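Local coordinates for putative iron-uptake ABC transport system,periplasmic iron-binding protein (Campylobacter jejuni, PDB 3E13) that binds ferric iron in the periplasm and probably delivers it to an ABC transporter for uptake into the cell, at residues R43-G48 and K68-L73; R184-G189 and N217-I222; I151-G156 and D294-S299. All blocks are in the same frame, centred on the assembly; numbering follows the deposited sequence.

Contact 1. Residues R43-G48 and K68-L73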
ATOM      1  N   ARG A  43       2.059 -15.817  11.943  1.00 12.80           N
ATOM      2  CA  ARG A  43       3.335 -16.301  12.431  1.00 14.14           C
ATOM      3  C   ARG A  43       3.816 -15.544  13.667  1.00 13.46           C
ATOM      4  O   ARG A  43       4.288 -16.130  14.647  1.00 13.78           O
ATOM      5  CB  ARG A  43       4.341 -16.186  11.308  1.00 13.90           C
ATOM      6  CG  ARG A  43       5.686 -16.627  11.577  1.00 17.32           C
ATOM      7  CD  ARG A  43       6.483 -16.830  10.277  1.00 17.75           C
ATOM      8  NE  ARG A  43       7.861 -17.108  10.589  1.00 18.15           N
ATOM      9  CZ  ARG A  43       8.825 -17.256   9.703  1.00 19.46           C
ATOM     10  NH1 ARG A  43       8.588 -17.151   8.417  1.00 21.23           N
ATOM     11  NH2 ARG A  43      10.029 -17.508  10.132  1.00 21.89           N
ATOM     12  N   LEU A  44       3.773 -14.207  13.627  1.00 12.18           N
ATOM     13  CA  LEU A  44       4.118 -13.458  14.812  1.00 11.86           C
ATOM     14  C   LEU A  44       3.280 -13.810  16.047  1.00 11.63           C
ATOM     15  O   LEU A  44       3.794 -13.830  17.172  1.00 11.53           O
ATOM     16  CB  LEU A  44       4.026 -11.960  14.531  1.00 12.63           C
ATOM     17  CG  LEU A  44       5.138 -11.379  13.647  1.00 12.11           C
ATOM     18  CD1 LEU A  44       4.729  -9.982  13.136  1.00 12.64           C
ATOM     19  CD2 LEU A  44       6.429 -11.324  14.425  1.00 12.31           C
ATOM     20  N   SER A  45       1.985 -14.026  15.849  1.00 11.99           N
ATOM     21  CA  SER A  45       1.089 -14.420  16.944  1.00 13.30           C
ATOM     22  C   SER A  45       1.466 -15.763  17.538  1.00 12.90           C
ATOM     23  O   SER A  45       1.519 -15.859  18.767  1.00 13.87           O
ATOM     24  CB  SER A  45      -0.390 -14.407  16.529  1.00 14.05           C
ATOM     25  OG  SER A  45      -0.830 -13.075  16.279  1.00 17.35           O
ATOM     26  N   LEU A  46       1.687 -16.770  16.685  1.00 13.67           N
ATOM     27  CA  LEU A  46       2.064 -18.110  17.148  1.00 13.72           C
ATOM     28  C   LEU A  46       3.450 -18.158  17.769  1.00 13.92           C
ATOM     29  O   LEU A  46       3.667 -18.850  18.756  1.00 15.55           O
ATOM     30  CB  LEU A  46       1.940 -19.128  16.014  1.00 13.13           C
ATOM     31  CG  LEU A  46       0.482 -19.414  15.657  1.00 13.04           C
ATOM     32  CD1 LEU A  46       0.429 -20.090  14.302  1.00 15.84           C
ATOM     33  CD2 LEU A  46      -0.282 -20.195  16.765  1.00 15.22           C
ATOM     34  N   GLU A  47       4.402 -17.398  17.220  1.00 13.69           N
ATOM     35  CA  GLU A  47       5.769 -17.394  17.709  1.00 13.04           C
ATOM     36  C   GLU A  47       5.858 -16.629  19.020  1.00 15.12           C
ATOM     37  O   GLU A  47       6.637 -16.996  19.897  1.00 15.74           O
ATOM     38  CB  GLU A  47       6.713 -16.792  16.646  1.00 12.79           C
ATOM     39  CG  GLU A  47       6.878 -17.678  15.409  1.00 11.46           C
ATOM     40  CD  GLU A  47       7.733 -17.069  14.306  1.00 15.70           C
ATOM     41  OE1 GLU A  47       8.156 -15.901  14.426  1.00 13.04           O
ATOM     42  OE2 GLU A  47       7.965 -17.768  13.309  1.00 16.58           O
ATOM     43  N   GLY A  48       5.017 -15.591  19.153  1.00 15.65           N
ATOM     44  CA  GLY A  48       4.900 -14.808  20.364  1.00 16.79           C
ATOM     45  C   GLY A  48       6.236 -14.228  20.796  1.00 17.78           C
ATOM     46  O   GLY A  48       7.064 -13.793  19.966  1.00 16.06           O
ATOM     47  N   LYS A  68      -0.544  -4.280  15.885  1.00  9.45           N
ATOM     48  CA  LYS A  68      -0.607  -3.546  17.101  1.00  9.25           C
ATOM     49  C   LYS A  68      -1.692  -4.090  18.026  1.00 10.68           C
ATOM     50  O   LYS A  68      -1.442  -4.344  19.212  1.00 10.22           O
ATOM     51  CB  LYS A  68      -0.899  -2.062  16.816  1.00 10.27           C
ATOM     52  CG  LYS A  68      -0.991  -1.239  18.084  1.00 10.48           C
ATOM     53  CD  LYS A  68      -1.437   0.199  17.756  1.00 10.92           C
ATOM     54  CE  LYS A  68      -1.516   1.006  19.017  1.00 11.66           C
ATOM     55  NZ  LYS A  68      -2.155   2.336  18.841  1.00 14.32           N
ATOM     56  N   ASN A  69      -2.867  -4.298  17.455  1.00 11.39           N
ATOM     57  CA  ASN A  69      -4.021  -4.665  18.251  1.00 11.72           C
ATOM     58  C   ASN A  69      -3.999  -6.129  18.647  1.00 11.99           C
ATOM     59  O   ASN A  69      -4.720  -6.486  19.559  1.00 12.50           O
ATOM     60  CB  ASN A  69      -5.318  -4.315  17.546  1.00 11.92           C
ATOM     61  CG  ASN A  69      -5.488  -2.805  17.383  1.00 14.01           C
ATOM     62  OD1 ASN A  69      -4.879  -2.012  18.111  1.00 17.43           O
ATOM     63  ND2 ASN A  69      -6.272  -2.417  16.374  1.00 15.48           N
ATOM     64  N   LEU A  70      -3.178  -6.940  17.980  1.00 10.66           N
ATOM     65  CA  LEU A  70      -2.896  -8.328  18.420  1.00 10.44           C
ATOM     66  C   LEU A  70      -1.796  -8.393  19.519  1.00 10.42           C
ATOM     67  O   LEU A  70      -1.360  -9.487  19.946  1.00 10.53           O
ATOM     68  CB  LEU A  70      -2.523  -9.174  17.211  1.00 11.37           C
ATOM     69  CG  LEU A  70      -3.703  -9.552  16.333  1.00 14.29           C
ATOM     70  CD1 LEU A  70      -3.274 -10.105  15.011  1.00 15.36           C
ATOM     71  CD2 LEU A  70      -4.586 -10.607  17.086  1.00 15.19           C
ATOM     72  N   GLY A  71      -1.279  -7.245  19.923  1.00  9.87           N
ATOM     73  CA  GLY A  71      -0.304  -7.153  21.001  1.00 10.17           C
ATOM     74  C   GLY A  71       1.121  -7.507  20.581  1.00 10.65           C
ATOM     75  O   GLY A  71       1.957  -7.914  21.401  1.00 12.28           O
ATOM     76  N   LEU A  72       1.432  -7.348  19.284  1.00  9.74           N
ATOM     77  CA  LEU A  72       2.654  -7.898  18.719  1.00 10.40           C
ATOM     78  C   LEU A  72       3.774  -6.861  18.607  1.00  9.93           C
ATOM     79  O   LEU A  72       4.844  -7.238  18.232  1.00 10.73           O
ATOM     80  CB  LEU A  72       2.356  -8.441  17.314  1.00 10.10           C
ATOM     81  CG  LEU A  72       1.321  -9.568  17.260  1.00 11.59           C
ATOM     82  CD1 LEU A  72       1.023  -9.915  15.852  1.00 10.95           C
ATOM     83  CD2 LEU A  72       1.771 -10.766  18.021  1.00 12.85           C
ATOM     84  N   LEU A  73       3.481  -5.571  18.829  1.00  9.81           N
ATOM     85  CA  LEU A  73       4.471  -4.531  18.540  1.00 11.01           C
ATOM     86  C   LEU A  73       4.900  -3.811  19.818  1.00 11.51           C
ATOM     87  O   LEU A  73       4.301  -3.970  20.871  1.00 12.94           O
ATOM     88  CB  LEU A  73       3.899  -3.523  17.545  1.00 10.11           C
ATOM     89  CG  LEU A  73       3.247  -4.066  16.250  1.00 10.17           C
ATOM     90  CD1 LEU A  73       2.691  -2.963  15.384  1.00 11.06           C
ATOM     91  CD2 LEU A  73       4.197  -4.864  15.466  1.00  9.07           C
TER
HETATM   92  O   HOH W   1      -1.391 -12.161  19.000  1.00 13.79           O
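Leu72 reaches from the loop that follows helix 61-69 to the last turn of helix 37-47, and both its methyls rest on that helix. CD1 lies 3.7 Å from Ser45 OG and 3.9 Å from Leu44 CB, while CD2 is 3.8 Å from Leu44 O and close to Ser45 CA. A branched leucine suits this place because its two methyls can lie together over the backbone and the small serine. Leu70 adds a lighter touch, its CD1 4.0 Å from Ser45 OG.

The serine hydroxyl also takes part in a polar link: one water lies 2.9 Å from Ser45 OG and donates to Leu70 O at 2.8 Å. With OG beside its own backbone N (chi1 -68°), the serine also makes a weak hydrogen bond to Ile41 O. Further out, a Schellman motif at Gly71 ends helix 61-69, and Gly71 can take the positive phi this needs; after the turn, Leu72 points toward helix 37-47. Beyond its CB, the side chain of Leu44 packs on Tyr7 and Thr241. The direct contact is van der Waals, leucine methyls against a hydroxyl, a carbonyl and one CB; the hydrogen-bonded link runs through a water.

Contact 2. Residues R184-G189 and N217-I222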
ATOM      1  N   ARG A 184      -2.085  -5.168 -16.797  1.00 11.86           N
ATOM      2  CA  ARG A 184      -1.914  -5.865 -18.074  1.00 12.32           C
ATOM      3  C   ARG A 184      -3.282  -6.109 -18.703  1.00 12.73           C
ATOM      4  O   ARG A 184      -3.428  -5.996 -19.934  1.00 12.64           O
ATOM      5  CB  ARG A 184      -1.174  -7.194 -17.909  1.00 13.71           C
ATOM      6  CG  ARG A 184      -0.733  -7.872 -19.249  1.00 20.01           C
ATOM      7  CD  ARG A 184      -0.398  -9.371 -19.043  1.00 27.55           C
ATOM      8  NE  ARG A 184      -0.057 -10.097 -20.280  1.00 36.40           N
ATOM      9  CZ  ARG A 184      -0.149 -11.442 -20.449  1.00 40.89           C
ATOM     10  NH1 ARG A 184      -0.570 -12.252 -19.460  1.00 42.73           N
ATOM     11  NH2 ARG A 184       0.171 -11.977 -21.629  1.00 41.51           N
ATOM     12  N   GLN A 185      -4.281  -6.463 -17.902  1.00 11.71           N
ATOM     13  CA  GLN A 185      -5.616  -6.652 -18.437  1.00 11.08           C
ATOM     14  C   GLN A 185      -6.135  -5.394 -19.120  1.00 10.81           C
ATOM     15  O   GLN A 185      -6.754  -5.469 -20.161  1.00 11.17           O
ATOM     16  CB  GLN A 185      -6.587  -7.107 -17.372  1.00 10.38           C
ATOM     17  CG  GLN A 185      -6.366  -8.519 -16.914  1.00 10.14           C
ATOM     18  CD  GLN A 185      -7.365  -8.973 -15.845  1.00 12.67           C
ATOM     19  OE1 GLN A 185      -8.288  -9.799 -16.110  1.00 17.53           O
ATOM     20  NE2 GLN A 185      -7.183  -8.490 -14.631  1.00  8.59           N
ATOM     21  N   VAL A 186      -5.811  -4.224 -18.595  1.00 10.64           N
ATOM     22  CA  VAL A 186      -6.166  -2.957 -19.247  1.00 11.10           C
ATOM     23  C   VAL A 186      -5.381  -2.670 -20.526  1.00 12.27           C
ATOM     24  O   VAL A 186      -5.954  -2.279 -21.546  1.00 11.51           O
ATOM     25  CB  VAL A 186      -6.029  -1.790 -18.212  1.00 10.71           C
ATOM     26  CG1 VAL A 186      -6.161  -0.380 -18.881  1.00 12.57           C
ATOM     27  CG2 VAL A 186      -7.056  -1.963 -17.174  1.00 12.45           C
ATOM     28  N   PHE A 187      -4.078  -2.928 -20.468  1.00 12.16           N
ATOM     29  CA  PHE A 187      -3.225  -2.866 -21.646  1.00 12.12           C
ATOM     30  C   PHE A 187      -3.792  -3.747 -22.785  1.00 12.73           C
ATOM     31  O   PHE A 187      -3.836  -3.316 -23.924  1.00 13.69           O
ATOM     32  CB  PHE A 187      -1.828  -3.332 -21.276  1.00 11.69           C
ATOM     33  CG  PHE A 187      -0.959  -3.590 -22.454  1.00 13.07           C
ATOM     34  CD1 PHE A 187      -0.472  -2.526 -23.183  1.00 14.05           C
ATOM     35  CD2 PHE A 187      -0.614  -4.881 -22.824  1.00 12.46           C
ATOM     36  CE1 PHE A 187       0.354  -2.756 -24.290  1.00 16.91           C
ATOM     37  CE2 PHE A 187       0.190  -5.109 -23.903  1.00 15.81           C
ATOM     38  CZ  PHE A 187       0.656  -4.042 -24.651  1.00 19.77           C
ATOM     39  N   ALA A 188      -4.237  -4.962 -22.455  1.00 13.22           N
ATOM     40  CA  ALA A 188      -4.623  -6.005 -23.403  1.00 14.27           C
ATOM     41  C   ALA A 188      -6.060  -5.826 -23.900  1.00 15.13           C
ATOM     42  O   ALA A 188      -6.490  -6.533 -24.805  1.00 16.74           O
ATOM     43  CB  ALA A 188      -4.474  -7.353 -22.730  1.00 14.41           C
ATOM     44  N   GLY A 189      -6.792  -4.892 -23.301  1.00 15.94           N
ATOM     45  CA  GLY A 189      -8.178  -4.606 -23.649  1.00 16.16           C
ATOM     46  C   GLY A 189      -9.177  -5.614 -23.073  1.00 16.42           C
ATOM     47  O   GLY A 189     -10.298  -5.757 -23.609  1.00 16.86           O
ATOM     48  N   ASN A 217       3.218   1.944 -20.175  1.00  8.91           N
ATOM     49  CA  ASN A 217       3.127   3.106 -21.079  1.00  8.91           C
ATOM     50  C   ASN A 217       1.683   3.331 -21.584  1.00  9.99           C
ATOM     51  O   ASN A 217       1.346   4.461 -22.009  1.00 12.50           O
ATOM     52  CB  ASN A 217       4.078   2.998 -22.269  1.00 10.24           C
ATOM     53  CG  ASN A 217       5.526   3.399 -21.940  1.00  8.39           C
ATOM     54  OD1 ASN A 217       5.820   3.890 -20.864  1.00 10.25           O
ATOM     55  ND2 ASN A 217       6.448   3.135 -22.895  1.00  9.84           N
ATOM     56  N   SER A 218       0.829   2.310 -21.508  1.00  9.41           N
ATOM     57  CA  SER A 218      -0.544   2.396 -21.919  1.00  9.55           C
ATOM     58  C   SER A 218      -1.482   2.995 -20.880  1.00 10.92           C
ATOM     59  O   SER A 218      -2.631   3.239 -21.182  1.00 11.16           O
ATOM     60  CB  SER A 218      -1.033   1.005 -22.334  1.00 10.14           C
ATOM     61  OG  SER A 218      -1.355   0.188 -21.193  1.00 10.86           O
ATOM     62  N   LEU A 219      -0.997   3.193 -19.646  1.00 10.14           N
ATOM     63  CA  LEU A 219      -1.872   3.574 -18.523  1.00 10.53           C
ATOM     64  C   LEU A 219      -2.056   5.062 -18.329  1.00 10.63           C
ATOM     65  O   LEU A 219      -1.069   5.795 -18.206  1.00 11.14           O
ATOM     66  CB  LEU A 219      -1.422   2.916 -17.235  1.00 10.97           C
ATOM     67  CG  LEU A 219      -1.257   1.394 -17.337  1.00 10.78           C
ATOM     68  CD1 LEU A 219      -0.595   0.871 -16.027  1.00 11.83           C
ATOM     69  CD2 LEU A 219      -2.518   0.697 -17.590  1.00 11.46           C
ATOM     70  N   GLY A 220      -3.321   5.494 -18.301  1.00 10.83           N
ATOM     71  CA  GLY A 220      -3.706   6.782 -17.758  1.00 10.63           C
ATOM     72  C   GLY A 220      -4.275   6.655 -16.335  1.00 10.42           C
ATOM     73  O   GLY A 220      -4.822   5.629 -15.979  1.00 10.80           O
ATOM     74  N   ILE A 221      -4.178   7.724 -15.554  1.00  9.79           N
ATOM     75  CA  ILE A 221      -4.620   7.707 -14.163  1.00 10.53           C
ATOM     76  C   ILE A 221      -5.854   8.569 -14.003  1.00 10.16           C
ATOM     77  O   ILE A 221      -5.849   9.753 -14.372  1.00  9.75           O
ATOM     78  CB  ILE A 221      -3.528   8.267 -13.242  1.00 10.25           C
ATOM     79  CG1 ILE A 221      -2.267   7.395 -13.347  1.00 13.43           C
ATOM     80  CG2 ILE A 221      -4.086   8.402 -11.794  1.00 12.06           C
ATOM     81  CD1 ILE A 221      -1.061   7.917 -12.468  1.00 15.27           C
ATOM     82  N   ILE A 222      -6.864   8.008 -13.364  1.00  9.82           N
ATOM     83  CA  ILE A 222      -7.914   8.793 -12.700  1.00  8.62           C
ATOM     84  C   ILE A 222      -7.601   8.837 -11.222  1.00  9.90           C
ATOM     85  O   ILE A 222      -7.575   7.800 -10.579  1.00  9.72           O
ATOM     86  CB  ILE A 222      -9.294   8.130 -12.926  1.00  8.62           C
ATOM     87  CG1 ILE A 222      -9.616   8.040 -14.438  1.00 10.12           C
ATOM     88  CG2 ILE A 222     -10.374   8.822 -12.160  1.00 11.83           C
ATOM     89  CD1 ILE A 222     -10.692   7.062 -14.817  1.00 11.73           C
TER
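Val186 and Leu219 form the buried, aliphatic part of this contact, where the final turn of helix 179-188 lies against the start of strand 219-222. Val186 CG1 meets Leu219 CD2 at 4.0 Å, the two side chains crossing at a slant; with CG1 anti to the backbone N (chi1 171°), that methyl is the one turned to Leu219. Ala194 and Met196 of strand 193-197 pack against the valine and the leucine respectively. Compact branched hydrocarbons suit so enclosed a place.

The side nearer solvent is carried by Phe187, partly exposed, whose ring edge meets the buried Ser218. The nearest atoms of the contact belong to this pair: Phe187 CD1 is 3.5 Å from Ser218 OG and 3.7 Å from Ser218 CB, which lies near the ring plane. The hydroxyl's hydrogen-bonding partner is Val215 O, in helix 210-217. A small serine can thus close back on the preceding helix and still leave room for the ring, which also packs on Glu214 and Val215.

Leu219 lies about 7 Å, side chain to side chain, from the iron ligand Tyr200. Its strand, 219-222, runs antiparallel to strand 97-109, and a helix layered on a mixed sheet in this way is typical of the alpha/beta lobes of periplasmic binding proteins.

Contact 3. Residues I151-G156 and D294-S299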
ATOM      1  N   ILE A 151     -13.899   3.389   2.675  1.00  8.26           N
ATOM      2  CA  ILE A 151     -15.283   3.664   2.260  1.00  8.74           C
ATOM      3  C   ILE A 151     -16.249   3.570   3.457  1.00  8.94           C
ATOM      4  O   ILE A 151     -17.178   4.378   3.607  1.00 10.32           O
ATOM      5  CB  ILE A 151     -15.647   2.748   1.108  1.00 10.07           C
ATOM      6  CG1 ILE A 151     -14.804   3.117  -0.117  1.00  9.05           C
ATOM      7  CG2 ILE A 151     -17.102   2.867   0.755  1.00 11.04           C
ATOM      8  CD1 ILE A 151     -14.883   2.070  -1.273  1.00 10.45           C
ATOM      9  N   ILE A 152     -16.066   2.551   4.316  1.00  8.49           N
ATOM     10  CA  ILE A 152     -16.821   2.477   5.555  1.00  9.21           C
ATOM     11  C   ILE A 152     -16.617   3.758   6.350  1.00  9.34           C
ATOM     12  O   ILE A 152     -17.559   4.380   6.841  1.00  9.17           O
ATOM     13  CB  ILE A 152     -16.464   1.256   6.420  1.00  9.86           C
ATOM     14  CG1 ILE A 152     -16.766  -0.049   5.698  1.00 10.52           C
ATOM     15  CG2 ILE A 152     -17.219   1.337   7.731  1.00 11.13           C
ATOM     16  CD1 ILE A 152     -16.128  -1.286   6.351  1.00 10.54           C
ATOM     17  N   ALA A 153     -15.367   4.144   6.520  1.00  9.50           N
ATOM     18  CA  ALA A 153     -15.064   5.287   7.358  1.00 10.70           C
ATOM     19  C   ALA A 153     -15.682   6.590   6.800  1.00 12.11           C
ATOM     20  O   ALA A 153     -16.161   7.441   7.580  1.00 11.72           O
ATOM     21  CB  ALA A 153     -13.563   5.436   7.530  1.00 11.24           C
ATOM     22  N   ASN A 154     -15.714   6.725   5.481  1.00  9.58           N
ATOM     23  CA  ASN A 154     -16.161   7.955   4.858  1.00 10.60           C
ATOM     24  C   ASN A 154     -17.694   7.964   4.617  1.00 11.87           C
ATOM     25  O   ASN A 154     -18.361   8.977   4.901  1.00 13.52           O
ATOM     26  CB  ASN A 154     -15.447   8.194   3.539  1.00 10.24           C
ATOM     27  CG  ASN A 154     -14.130   8.860   3.717  1.00 11.00           C
ATOM     28  OD1 ASN A 154     -14.045   9.936   4.372  1.00 12.68           O
ATOM     29  ND2 ASN A 154     -13.068   8.253   3.179  1.00 11.12           N
ATOM     30  N   ASP A 155     -18.250   6.839   4.177  1.00 10.79           N
ATOM     31  CA  ASP A 155     -19.606   6.786   3.639  1.00 11.97           C
ATOM     32  C   ASP A 155     -20.512   5.830   4.394  1.00 11.40           C
ATOM     33  O   ASP A 155     -21.693   5.769   4.053  1.00 12.32           O
ATOM     34  CB  ASP A 155     -19.601   6.412   2.158  1.00 11.62           C
ATOM     35  CG  ASP A 155     -18.871   7.434   1.285  1.00 17.68           C
ATOM     36  OD1 ASP A 155     -18.768   8.621   1.637  1.00 23.22           O
ATOM     37  OD2 ASP A 155     -18.326   7.113   0.233  1.00 21.70           O
ATOM     38  N   GLY A 156     -19.987   5.078   5.378  1.00 10.03           N
ATOM     39  CA  GLY A 156     -20.823   4.174   6.176  1.00 10.04           C
ATOM     40  C   GLY A 156     -20.834   2.752   5.665  1.00  9.85           C
ATOM     41  O   GLY A 156     -20.489   2.475   4.479  1.00  9.89           O
ATOM     42  N   ASP A 294      -7.375  12.387   0.168  1.00  8.82           N
ATOM     43  CA  ASP A 294      -8.277  12.275   1.263  1.00  8.85           C
ATOM     44  C   ASP A 294      -7.525  12.696   2.543  1.00  8.61           C
ATOM     45  O   ASP A 294      -6.356  12.274   2.782  1.00  9.96           O
ATOM     46  CB  ASP A 294      -8.739  10.816   1.376  1.00  8.47           C
ATOM     47  CG  ASP A 294      -9.910  10.621   2.300  1.00  9.68           C
ATOM     48  OD1 ASP A 294     -10.624   9.560   2.112  1.00 11.37           O
ATOM     49  OD2 ASP A 294     -10.200  11.427   3.213  1.00  9.30           O
ATOM     50  N   GLN A 295      -8.184  13.549   3.315  1.00 10.34           N
ATOM     51  CA  GLN A 295      -7.611  14.055   4.565  1.00 10.69           C
ATOM     52  C   GLN A 295      -7.800  13.157   5.778  1.00 10.62           C
ATOM     53  O   GLN A 295      -7.259  13.442   6.859  1.00 12.90           O
ATOM     54  CB  GLN A 295      -8.099  15.477   4.846  1.00 10.96           C
ATOM     55  CG  GLN A 295      -7.715  16.464   3.755  1.00 11.23           C
ATOM     56  CD  GLN A 295      -6.254  16.597   3.561  1.00 13.79           C
ATOM     57  OE1 GLN A 295      -5.735  16.223   2.492  1.00 16.30           O
ATOM     58  NE2 GLN A 295      -5.558  17.048   4.580  1.00  9.63           N
ATOM     59  N   ILE A 296      -8.552  12.072   5.626  1.00 11.77           N
ATOM     60  CA  ILE A 296      -8.823  11.221   6.771  1.00 11.37           C
ATOM     61  C   ILE A 296      -7.506  10.656   7.322  1.00 11.34           C
ATOM     62  O   ILE A 296      -6.619  10.262   6.546  1.00 11.74           O
ATOM     63  CB  ILE A 296      -9.807  10.110   6.365  1.00 10.77           C
ATOM     64  CG1 ILE A 296     -10.308   9.378   7.631  1.00 13.47           C
ATOM     65  CG2 ILE A 296      -9.149   9.112   5.438  1.00 11.66           C
ATOM     66  CD1 ILE A 296     -11.450   8.425   7.295  1.00 15.28           C
ATOM     67  N   PRO A 297      -7.349  10.583   8.647  1.00 11.42           N
ATOM     68  CA  PRO A 297      -6.173   9.927   9.175  1.00 10.56           C
ATOM     69  C   PRO A 297      -6.183   8.461   8.814  1.00 10.22           C
ATOM     70  O   PRO A 297      -7.219   7.816   8.919  1.00  9.99           O
ATOM     71  CB  PRO A 297      -6.317  10.124  10.674  1.00 11.37           C
ATOM     72  CG  PRO A 297      -7.130  11.310  10.785  1.00 13.64           C
ATOM     73  CD  PRO A 297      -8.173  11.166   9.716  1.00 12.12           C
ATOM     74  N   VAL A 298      -5.036   7.944   8.430  1.00 10.13           N
ATOM     75  CA  VAL A 298      -4.961   6.521   8.042  1.00  9.70           C
ATOM     76  C   VAL A 298      -5.285   5.632   9.223  1.00  9.73           C
ATOM     77  O   VAL A 298      -5.839   4.538   9.034  1.00 10.04           O
ATOM     78  CB  VAL A 298      -3.600   6.158   7.373  1.00 10.14           C
ATOM     79  CG1 VAL A 298      -3.484   6.816   6.026  1.00 11.16           C
ATOM     80  CG2 VAL A 298      -2.429   6.500   8.220  1.00 10.86           C
ATOM     81  N   SER A 299      -4.958   6.076  10.443  1.00 10.89           N
ATOM     82  CA  SER A 299      -5.371   5.319  11.635  1.00 11.34           C
ATOM     83  C   SER A 299      -6.903   5.123  11.747  1.00 10.77           C
ATOM     84  O   SER A 299      -7.361   4.044  12.162  1.00 11.91           O
ATOM     85  CB  SER A 299      -4.819   5.971  12.913  1.00 10.74           C
ATOM     86  OG  SER A 299      -5.408   7.239  13.127  1.00 13.35           O
TER
HETATM   87  O   HOH W   2     -12.373  12.089   4.390  1.00 12.36           O
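Asn154, near the end of helix 142-155, reaches across to the loop 294-297 and meets it with one amide arm directly and the other through a water. From CB the side chain runs to CG, which lies anti to the carbonyl carbon (chi1 -84°), and there it forks. ND2 donates to the syn lone pair of Asp294 OD1, 3.0 Å away; the bond is bent to 140° at the hydrogen, and the acceptor sits somewhat off the amide plane. ND2 also makes a weak hydrogen bond to Ser150 O. The two side chains come from opposite directions, and their amide and carboxylate planes are 28° apart. The other arm, OD1, accepts from a water at 2.7 Å, which also donates to Asp294 OD2 at 2.6 Å, and it lies 4.2 Å from Ile296 CD1. Asparagine suits the place: its NH2 can donate to the carboxylate while its carbonyl accepts from the water that also donates to that carboxylate.

Asp294 OD2 also accepts from Ile296 N at 3.0 Å, an Asx turn, the NH approaching from above the carboxylate plane. Ile296, whose NH closes the turn, points toward the helix, and its CD1 touches Ala153 CB at 3.7 Å; the short alanine leaves space for that methyl. With an amide NH, a water, a backbone NH and a long, weak ion pair with Arg229, the carboxylate probably stays ionised.

In the fold
Contact 2 is the buried member of the three, contact 1 is partly buried, and contact 3 lies at the surface. Their chemistry changes accordingly: aliphatic and ring-edge packing in contact 2, leucine packing with a water bridge in contact 1, and in contact 3 a direct side-chain hydrogen bond beside a second water bridge. Each joins the last turn of a different helix to a distinct piece of chain, a post-helix loop, a strand start or a pre-helix loop. Contacts 1 and 2 lie on opposite sides of the chain's centre, 39 Å apart between centres. Contact 3 joins parts far apart in sequence, and contact 2 is nested within the loop it closes.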